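Long-range contacts in oxalate biosynthetic component 1 (Burkholderia thailandensis, PDB 5IKY), which makes oxalate in quorum sensing-dependent oxalogenesis, as a bifunctional enzyme that joins a serine-hydrolase activity of the alpha/beta-hydrolase family to an additional lyase activity: residues V351-I356 with S396-I401; G372-F377 with S445-L450; A381-Y386 with L451-F456. All blocks are in the same frame, centred on the assembly; numbering follows the deposited sequence.

Interaction 1 (V351-I356 with S396-I401); sequences VFNHTI and SDDSLI
Asp-398, Ser-399 and Leu-400 lie against the N-terminal turn of helix 354-360, just past strand 346-351 of the TIM-barrel part, probably the one with the lyase activity. Asn-353 is the N-cap of that helix, its OD1 taking Ile-356 N at 2.9 Å. Ahead of the contact, Asp-397 shapes the second segment by an Asx turn: its OD1 accepts from both Ser-399 N and Ser-399 OG. Asp-398 then does most of the polar work. Its backbone O accepts a hydrogen bond from His-354 N, which lies in the carbonyl plane, at 3.1 Å and an N-H...O angle of 160°. With CG anti to the backbone N (chi1 -154°), its carboxylate swings over to the helix start, where OD2 is gripped twice by one residue, by Thr-355 OG1 at 2.5 Å and by Thr-355 N at 3.2 Å. Both donors come on the syn side, but from opposite faces of the carboxylate plane, which should limit its rotation. Sitting at a helix N-terminus, the negative charge is probably stabilised by the helix dipole as well. Ser-399 starts its side chain away from the helix, and OG, already bonded to Asp-397, also takes Gln-385 N. Leu-400 brings the apolar part of the contact. CD1 rests on Val-351 O and CG1, and CD2 lies over one face of the His-354 imidazole, while helix 418-442 covers the leucine with Leu-432 and Thr-435. A water in the plane of that imidazole ties the two together: it sits 3.2 Å from His-354 NE2 and donates to Leu-400 O at 2.7 Å.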
loop_
_atom_site.group_PDB
_atom_site.type_symbol
_atom_site.label_atom_id
_atom_site.label_comp_id
_atom_site.label_asym_id
_atom_site.label_seq_id
_atom_site.Cartn_x
_atom_site.Cartn_y
_atom_site.Cartn_z
ATOM N N VAL A 351 -0.562 2.472 -29.300
ATOM C CA VAL A 351 -1.271 2.502 -30.570
ATOM C C VAL A 351 -1.862 3.886 -30.832
ATOM O O VAL A 351 -2.994 4.177 -30.445
ATOM C CB VAL A 351 -2.381 1.440 -30.606
ATOM C CG1 VAL A 351 -3.061 1.429 -31.960
ATOM C CG2 VAL A 351 -1.798 0.068 -30.294
ATOM N N PHE A 352 -1.080 4.739 -31.485
ATOM C CA PHE A 352 -1.505 6.104 -31.766
ATOM C C PHE A 352 -2.378 6.200 -33.012
ATOM O O PHE A 352 -3.333 6.977 -33.047
ATOM C CB PHE A 352 -0.288 7.018 -31.923
ATOM C CG PHE A 352 0.368 7.386 -30.624
ATOM C CD1 PHE A 352 -0.150 8.402 -29.837
ATOM C CD2 PHE A 352 1.505 6.725 -30.193
ATOM C CE1 PHE A 352 0.450 8.747 -28.645
ATOM C CE2 PHE A 352 2.112 7.071 -28.999
ATOM C CZ PHE A 352 1.582 8.082 -28.225
ATOM N N ASN A 353 -2.045 5.416 -34.033
ATOM C CA ASN A 353 -2.719 5.525 -35.324
ATOM C C ASN A 353 -2.882 4.182 -36.032
ATOM O O ASN A 353 -2.367 3.161 -35.575
ATOM C CB ASN A 353 -1.953 6.493 -36.229
ATOM C CG ASN A 353 -0.461 6.227 -36.236
ATOM O OD1 ASN A 353 -0.008 5.186 -36.717
ATOM N ND2 ASN A 353 0.316 7.176 -35.722
ATOM N N HIS A 354 -3.594 4.193 -37.155
ATOM C CA HIS A 354 -3.849 2.975 -37.920
ATOM C C HIS A 354 -2.578 2.399 -38.537
ATOM O O HIS A 354 -2.490 1.194 -38.773
ATOM C CB HIS A 354 -4.887 3.235 -39.013
ATOM C CG HIS A 354 -6.288 3.344 -38.498
ATOM N ND1 HIS A 354 -6.981 2.263 -37.998
ATOM C CD2 HIS A 354 -7.124 4.404 -38.399
ATOM C CE1 HIS A 354 -8.185 2.652 -37.617
ATOM N NE2 HIS A 354 -8.297 3.947 -37.849
ATOM N N THR A 355 -1.597 3.255 -38.795
ATOM C CA THR A 355 -0.324 2.796 -39.337
ATOM C C THR A 355 0.421 1.945 -38.307
ATOM O O THR A 355 1.089 0.973 -38.662
ATOM C CB THR A 355 0.559 3.977 -39.783
ATOM O OG1 THR A 355 -0.183 4.817 -40.676
ATOM C CG2 THR A 355 1.810 3.477 -40.492
ATOM N N ILE A 356 0.293 2.310 -37.032
ATOM C CA ILE A 356 0.865 1.519 -35.945
ATOM C C ILE A 356 0.241 0.127 -35.911
ATOM O O ILE A 356 0.946 -0.879 -35.827
ATOM C CB ILE A 356 0.662 2.191 -34.572
ATOM C CG1 ILE A 356 1.427 3.512 -34.494
ATOM C CG2 ILE A 356 1.100 1.255 -33.447
ATOM C CD1 ILE A 356 2.921 3.346 -34.467
ATOM N N SER A 396 -3.033 13.251 -43.908
ATOM C CA SER A 396 -4.388 12.725 -43.864
ATOM C C SER A 396 -4.671 12.204 -42.464
ATOM O O SER A 396 -3.750 11.997 -41.675
ATOM C CB SER A 396 -4.581 11.622 -44.910
ATOM O OG SER A 396 -3.544 10.658 -44.846
ATOM N N ASP A 397 -5.947 12.000 -42.158
ATOM C CA ASP A 397 -6.353 11.565 -40.829
ATOM C C ASP A 397 -6.069 10.081 -40.617
ATOM O O ASP A 397 -6.649 9.228 -41.288
ATOM C CB ASP A 397 -7.838 11.857 -40.610
ATOM C CG ASP A 397 -8.276 11.616 -39.180
ATOM O OD1 ASP A 397 -7.406 11.609 -38.282
ATOM O OD2 ASP A 397 -9.492 11.444 -38.955
ATOM N N ASP A 398 -5.176 9.782 -39.678
ATOM C CA ASP A 398 -4.808 8.402 -39.385
ATOM C C ASP A 398 -5.271 8.002 -37.988
ATOM O O ASP A 398 -4.846 6.980 -37.452
ATOM C CB ASP A 398 -3.293 8.211 -39.511
ATOM C CG ASP A 398 -2.910 6.779 -39.843
ATOM O OD1 ASP A 398 -3.726 6.076 -40.479
ATOM O OD2 ASP A 398 -1.795 6.356 -39.469
ATOM N N SER A 399 -6.145 8.817 -37.406
ATOM C CA SER A 399 -6.592 8.620 -36.030
ATOM C C SER A 399 -7.420 7.350 -35.876
ATOM O O SER A 399 -8.123 6.944 -36.803
ATOM C CB SER A 399 -7.407 9.830 -35.560
ATOM O OG SER A 399 -6.731 11.045 -35.837
ATOM N N LEU A 400 -7.329 6.724 -34.705
ATOM C CA LEU A 400 -8.126 5.540 -34.400
ATOM C C LEU A 400 -9.607 5.881 -34.476
ATOM O O LEU A 400 -10.400 5.140 -35.055
ATOM C CB LEU A 400 -7.776 4.988 -33.018
ATOM C CG LEU A 400 -6.349 4.469 -32.839
ATOM C CD1 LEU A 400 -6.155 3.921 -31.434
ATOM C CD2 LEU A 400 -6.028 3.406 -33.882
ATOM N N ILE A 401 -9.966 7.012 -33.881
ATOM C CA ILE A 401 -11.287 7.593 -34.064
ATOM C C ILE A 401 -11.139 8.785 -34.998
ATOM O O ILE A 401 -10.451 9.747 -34.662
ATOM C CB ILE A 401 -11.912 8.042 -32.729
ATOM C CG1 ILE A 401 -11.985 6.869 -31.752
ATOM C CG2 ILE A 401 -13.296 8.636 -32.955
ATOM C CD1 ILE A 401 -12.645 7.212 -30.437
HETATM O O HOH W 1 -11.433 4.681 -37.499
#

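Interaction 2 (G372-F377 with S445-L450); sequences GVPVLF and SCKISL
Val-375 to Phe-377 run beside Cys-446 to Ile-448 as neighbouring parallel strands, the short segments only 12° apart in direction. Backbone bonds zigzag across: Ser-445 O takes Val-375 N, Val-375 O takes Lys-447 N, Lys-447 O takes Phe-377 N at 2.7 Å, and Phe-377 O takes Ser-449 N. That last carbonyl also receives a water. Phe-377 is the side chain to follow. Its CB sits 3.5 Å from Lys-447 O and 4.1 Å from Ile-448 CG1. A chi1 of -72° sets CG opposite the carbonyl carbon and lays the ring back along the partner strand, toward Cys-446. CD2 and then CE2 come alongside Cys-446 CB, the latter at 3.9 Å, so this methylene meets the ring at its edge and in its plane. The sulfur stands obliquely, SG 5.5 Å from the centroid of the Phe-377 ring. Phe-443 and Leu-439 add to the packing round the ring. On the other face of the sheet, Leu-376 CD2 touches Lys-447 CB at 4.0 Å before the lysine chain leads off. Upstream, Pro-374, entered through a cis peptide, sets its CB 3.3 Å from Ser-445 OG. Helix 418-442 lies over the face bearing Phe-377 and Ile-448, on the crossover that connects the two strands: the parallel beta-alpha-beta build of a TIM barrel.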
loop_
_atom_site.group_PDB
_atom_site.type_symbol
_atom_site.label_atom_id
_atom_site.label_comp_id
_atom_site.label_asym_id
_atom_site.label_seq_id
_atom_site.Cartn_x
_atom_site.Cartn_y
_atom_site.Cartn_z
ATOM N N GLY A 372 8.072 -11.201 -25.930
ATOM C CA GLY A 372 7.431 -11.703 -24.728
ATOM C C GLY A 372 5.916 -11.614 -24.727
ATOM O O GLY A 372 5.337 -10.605 -25.136
ATOM N N VAL A 373 5.273 -12.675 -24.251
ATOM C CA VAL A 373 3.819 -12.754 -24.228
ATOM C C VAL A 373 3.296 -12.800 -22.789
ATOM O O VAL A 373 3.985 -13.288 -21.895
ATOM C CB VAL A 373 3.319 -13.990 -25.007
ATOM C CG1 VAL A 373 3.651 -13.849 -26.481
ATOM C CG2 VAL A 373 3.925 -15.259 -24.438
ATOM N N PRO A 374 2.081 -12.276 -22.555
ATOM C CA PRO A 374 1.187 -11.623 -23.522
ATOM C C PRO A 374 1.681 -10.255 -23.998
ATOM O O PRO A 374 2.339 -9.527 -23.254
ATOM C CB PRO A 374 -0.125 -11.481 -22.745
ATOM C CG PRO A 374 0.282 -11.473 -21.319
ATOM C CD PRO A 374 1.449 -12.409 -21.230
ATOM N N VAL A 375 1.366 -9.931 -25.247
ATOM C CA VAL A 375 1.754 -8.663 -25.842
ATOM C C VAL A 375 0.841 -7.569 -25.312
ATOM O O VAL A 375 -0.376 -7.735 -25.266
ATOM C CB VAL A 375 1.689 -8.725 -27.386
ATOM C CG1 VAL A 375 2.146 -7.415 -28.005
ATOM C CG2 VAL A 375 2.546 -9.865 -27.891
ATOM N N LEU A 376 1.430 -6.452 -24.898
ATOM C CA LEU A 376 0.670 -5.385 -24.257
ATOM C C LEU A 376 0.351 -4.252 -25.221
ATOM O O LEU A 376 1.240 -3.738 -25.901
ATOM C CB LEU A 376 1.442 -4.844 -23.056
ATOM C CG LEU A 376 1.978 -5.901 -22.093
ATOM C CD1 LEU A 376 2.826 -5.252 -21.019
ATOM C CD2 LEU A 376 0.831 -6.689 -21.484
ATOM N N PHE A 377 -0.915 -3.850 -25.272
ATOM C CA PHE A 377 -1.329 -2.782 -26.174
ATOM C C PHE A 377 -1.996 -1.625 -25.444
ATOM O O PHE A 377 -2.776 -1.822 -24.514
ATOM C CB PHE A 377 -2.273 -3.324 -27.249
ATOM C CG PHE A 377 -1.594 -4.186 -28.269
ATOM C CD1 PHE A 377 -0.920 -3.615 -29.334
ATOM C CD2 PHE A 377 -1.624 -5.565 -28.162
ATOM C CE1 PHE A 377 -0.290 -4.406 -30.278
ATOM C CE2 PHE A 377 -0.999 -6.360 -29.101
ATOM C CZ PHE A 377 -0.330 -5.781 -30.161
ATOM N N SER A 445 -2.172 -14.172 -27.739
ATOM C CA SER A 445 -1.998 -13.794 -26.341
ATOM C C SER A 445 -1.643 -12.314 -26.227
ATOM O O SER A 445 -0.497 -11.925 -26.455
ATOM C CB SER A 445 -0.915 -14.653 -25.680
ATOM O OG SER A 445 -0.805 -14.364 -24.295
ATOM N N CYS A 446 -2.626 -11.488 -25.879
ATOM C CA CYS A 446 -2.386 -10.057 -25.756
ATOM C C CYS A 446 -3.349 -9.369 -24.793
ATOM O O CYS A 446 -4.477 -9.818 -24.595
ATOM C CB CYS A 446 -2.472 -9.383 -27.128
ATOM S SG CYS A 446 -4.154 -9.182 -27.753
ATOM N N LYS A 447 -2.885 -8.272 -24.203
ATOM C CA LYS A 447 -3.715 -7.424 -23.351
ATOM C C LYS A 447 -3.904 -6.068 -24.011
ATOM O O LYS A 447 -2.955 -5.498 -24.549
ATOM C CB LYS A 447 -3.084 -7.250 -21.970
ATOM C CG LYS A 447 -2.882 -8.543 -21.203
ATOM C CD LYS A 447 -4.210 -9.138 -20.784
ATOM C CE LYS A 447 -4.012 -10.421 -20.002
ATOM N NZ LYS A 447 -5.307 -10.971 -19.516
ATOM N N ILE A 448 -5.129 -5.553 -23.974
ATOM C CA ILE A 448 -5.427 -4.260 -24.579
ATOM C C ILE A 448 -6.044 -3.301 -23.570
ATOM O O ILE A 448 -7.051 -3.620 -22.936
ATOM C CB ILE A 448 -6.379 -4.404 -25.776
ATOM C CG1 ILE A 448 -5.774 -5.327 -26.836
ATOM C CG2 ILE A 448 -6.694 -3.041 -26.374
ATOM C CD1 ILE A 448 -6.720 -5.646 -27.972
ATOM N N SER A 449 -5.437 -2.128 -23.424
ATOM C CA SER A 449 -5.958 -1.105 -22.526
ATOM C C SER A 449 -6.399 0.140 -23.290
ATOM O O SER A 449 -6.028 0.341 -24.448
ATOM C CB SER A 449 -4.914 -0.731 -21.471
ATOM O OG SER A 449 -4.593 -1.846 -20.658
ATOM N N LEU A 450 -7.191 0.977 -22.627
ATOM C CA LEU A 450 -7.740 2.175 -23.248
ATOM C C LEU A 450 -7.421 3.438 -22.456
ATOM O O LEU A 450 -7.485 3.446 -21.227
ATOM C CB LEU A 450 -9.256 2.039 -23.396
ATOM C CG LEU A 450 -10.033 3.261 -23.889
ATOM C CD1 LEU A 450 -9.701 3.543 -25.342
ATOM C CD2 LEU A 450 -11.528 3.065 -23.702
HETATM O O HOH W 2 -1.903 -2.823 -21.923
#

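Interaction 3 (A381-Y386 with L451-F456); sequences AAVDQY and LLPGPF
Leu-451 O receives Ala-381 N in a weak backbone bond of 3.5 Å, the sole hydrogen bond between the two segments, placed where two parallel barrel strands run out into loops. Beyond it the contact is mainly apolar. Ala-381 CB sits 3.6 Å from Leu-452 CD2, and the same methyl of the leucine also reaches Ala-382 CB. Ala-382 has a left-handed backbone (phi 64°), and its CB points toward the other loop, where it touches three side chains. One is Leu-452, through CD2; another is Pro-453, with CD at 3.8 Å from Ala-382 CB; the third is the Phe-456 ring. Over that ring the methyl stands nearly on the normal, 11° off it, with CB 4.2 Å from the centroid of the Phe-456 ring, a CH-pi contact over the middle of the face. Pro-453 O lies at the edge of the same ring, in its plane, as the chain curls round through Gly-454 into the 3-10 turn. The proline ring meets the first loop with CD and CG: CD comes 3.2 Å from Ala-381 O, while CG lies 3.6 Å from Ala-382 O and 3.8 Å from Val-383 CG2. These are the loops at the C-terminal end of the barrel, where TIM-barrel enzymes carry their active sites, and the Leu-451 side chain is about 7 Å from the magnesium ion held by His-227 and Glu-477. Leu-451 packs on Met-378 and Val-380 of strand 375-380, and helix 403-415 lines Phe-456 with Ile-409 and Leu-413, its Arg-406 forming a salt bridge with Asp-384.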
loop_
_atom_site.group_PDB
_atom_site.type_symbol
_atom_site.label_atom_id
_atom_site.label_comp_id
_atom_site.label_asym_id
_atom_site.label_seq_id
_atom_site.Cartn_x
_atom_site.Cartn_y
_atom_site.Cartn_z
ATOM N N ALA A 381 -6.849 6.610 -27.864
ATOM C CA ALA A 381 -8.063 6.962 -28.594
ATOM C C ALA A 381 -8.435 8.432 -28.427
ATOM O O ALA A 381 -8.067 9.065 -27.439
ATOM C CB ALA A 381 -9.215 6.075 -28.145
ATOM N N ALA A 382 -9.162 8.956 -29.414
ATOM C CA ALA A 382 -9.670 10.328 -29.409
ATOM C C ALA A 382 -8.556 11.376 -29.430
ATOM O O ALA A 382 -8.777 12.528 -29.064
ATOM C CB ALA A 382 -10.587 10.552 -28.207
ATOM N N VAL A 383 -7.367 10.976 -29.868
ATOM C CA VAL A 383 -6.261 11.909 -30.062
ATOM C C VAL A 383 -5.949 12.034 -31.550
ATOM O O VAL A 383 -5.489 11.080 -32.175
ATOM C CB VAL A 383 -4.999 11.460 -29.302
ATOM C CG1 VAL A 383 -3.807 12.333 -29.679
ATOM C CG2 VAL A 383 -5.245 11.495 -27.801
ATOM N N ASP A 384 -6.203 13.212 -32.113
ATOM C CA ASP A 384 -6.085 13.419 -33.556
ATOM C C ASP A 384 -4.666 13.197 -34.074
ATOM O O ASP A 384 -3.712 13.814 -33.600
ATOM C CB ASP A 384 -6.562 14.822 -33.930
ATOM C CG ASP A 384 -8.048 15.009 -33.708
ATOM O OD1 ASP A 384 -8.743 13.999 -33.471
ATOM O OD2 ASP A 384 -8.525 16.162 -33.778
ATOM N N GLN A 385 -4.548 12.312 -35.060
ATOM C CA GLN A 385 -3.260 11.933 -35.628
ATOM C C GLN A 385 -3.186 12.198 -37.128
ATOM O O GLN A 385 -4.197 12.164 -37.831
ATOM C CB GLN A 385 -2.977 10.452 -35.357
ATOM C CG GLN A 385 -2.558 10.145 -33.929
ATOM C CD GLN A 385 -1.100 10.475 -33.673
ATOM O OE1 GLN A 385 -0.229 10.177 -34.494
ATOM N NE2 GLN A 385 -0.827 11.099 -32.533
ATOM N N TYR A 386 -1.976 12.458 -37.608
ATOM C CA TYR A 386 -1.719 12.605 -39.035
ATOM C C TYR A 386 -0.891 11.443 -39.571
ATOM O O TYR A 386 0.005 10.942 -38.893
ATOM C CB TYR A 386 -0.981 13.917 -39.324
ATOM C CG TYR A 386 -1.864 15.129 -39.503
ATOM C CD1 TYR A 386 -3.127 15.020 -40.072
ATOM C CD2 TYR A 386 -1.430 16.387 -39.104
ATOM C CE1 TYR A 386 -3.932 16.136 -40.238
ATOM C CE2 TYR A 386 -2.225 17.504 -39.264
ATOM C CZ TYR A 386 -3.475 17.373 -39.829
ATOM O OH TYR A 386 -4.269 18.485 -39.987
ATOM N N LEU A 451 -7.073 4.506 -23.167
ATOM C CA LEU A 451 -6.983 5.824 -22.555
ATOM C C LEU A 451 -7.824 6.809 -23.360
ATOM O O LEU A 451 -8.007 6.645 -24.565
ATOM C CB LEU A 451 -5.524 6.292 -22.459
ATOM C CG LEU A 451 -4.778 6.815 -23.691
ATOM C CD1 LEU A 451 -4.996 8.312 -23.891
ATOM C CD2 LEU A 451 -3.297 6.515 -23.559
ATOM N N LEU A 452 -8.345 7.824 -22.685
ATOM C CA LEU A 452 -9.096 8.880 -23.345
ATOM C C LEU A 452 -8.721 10.226 -22.732
ATOM O O LEU A 452 -8.648 10.352 -21.510
ATOM C CB LEU A 452 -10.602 8.632 -23.232
ATOM C CG LEU A 452 -11.184 7.478 -24.051
ATOM C CD1 LEU A 452 -12.653 7.276 -23.720
ATOM C CD2 LEU A 452 -11.011 7.740 -25.536
ATOM N N PRO A 453 -8.476 11.234 -23.584
ATOM C CA PRO A 453 -8.045 12.571 -23.159
ATOM C C PRO A 453 -9.192 13.479 -22.718
ATOM O O PRO A 453 -10.224 13.533 -23.387
ATOM C CB PRO A 453 -7.380 13.127 -24.418
ATOM C CG PRO A 453 -8.142 12.492 -25.534
ATOM C CD PRO A 453 -8.518 11.110 -25.052
ATOM N N GLY A 454 -9.013 14.161 -21.591
ATOM C CA GLY A 454 -9.938 15.188 -21.139
ATOM C C GLY A 454 -11.394 14.792 -20.961
ATOM O O GLY A 454 -11.715 13.933 -20.141
ATOM N N PRO A 455 -12.287 15.430 -21.735
ATOM C CA PRO A 455 -13.747 15.295 -21.634
ATOM C C PRO A 455 -14.270 13.893 -21.937
ATOM O O PRO A 455 -15.285 13.483 -21.371
ATOM C CB PRO A 455 -14.264 16.289 -22.685
ATOM C CG PRO A 455 -13.134 17.235 -22.915
ATOM C CD PRO A 455 -11.899 16.405 -22.767
ATOM N N PHE A 456 -13.585 13.171 -22.817
ATOM C CA PHE A 456 -14.050 11.861 -23.267
ATOM C C PHE A 456 -13.970 10.793 -22.173
ATOM O O PHE A 456 -14.444 9.673 -22.362
ATOM C CB PHE A 456 -13.243 11.410 -24.489
ATOM C CG PHE A 456 -13.317 12.363 -25.648
ATOM C CD1 PHE A 456 -14.296 12.221 -26.618
ATOM C CD2 PHE A 456 -12.413 13.407 -25.764
ATOM C CE1 PHE A 456 -14.369 13.100 -27.683
ATOM C CE2 PHE A 456 -12.482 14.289 -26.826
ATOM C CZ PHE A 456 -13.463 14.135 -27.786
#

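All three contacts belong to one barrel. Interactions 2 and 3 join the same pair of strands, 375-380 and 446-451: first the partly buried sheet at their start, held by regular backbone bonds, then the buried loops beyond their ends, where methyls, a proline and a ring take over. Interaction 1 is also mainly buried, though His-354 reaches solvent, and it is the one that relies on a carboxylate and a helix start. Gln-385 couples it to interaction 3, its O probably accepting from Asp-398 N. Packing connects the rest: Val-351 CG2 on Phe-377 CD1, and Leu-450 CD1 on Ala-381 CB.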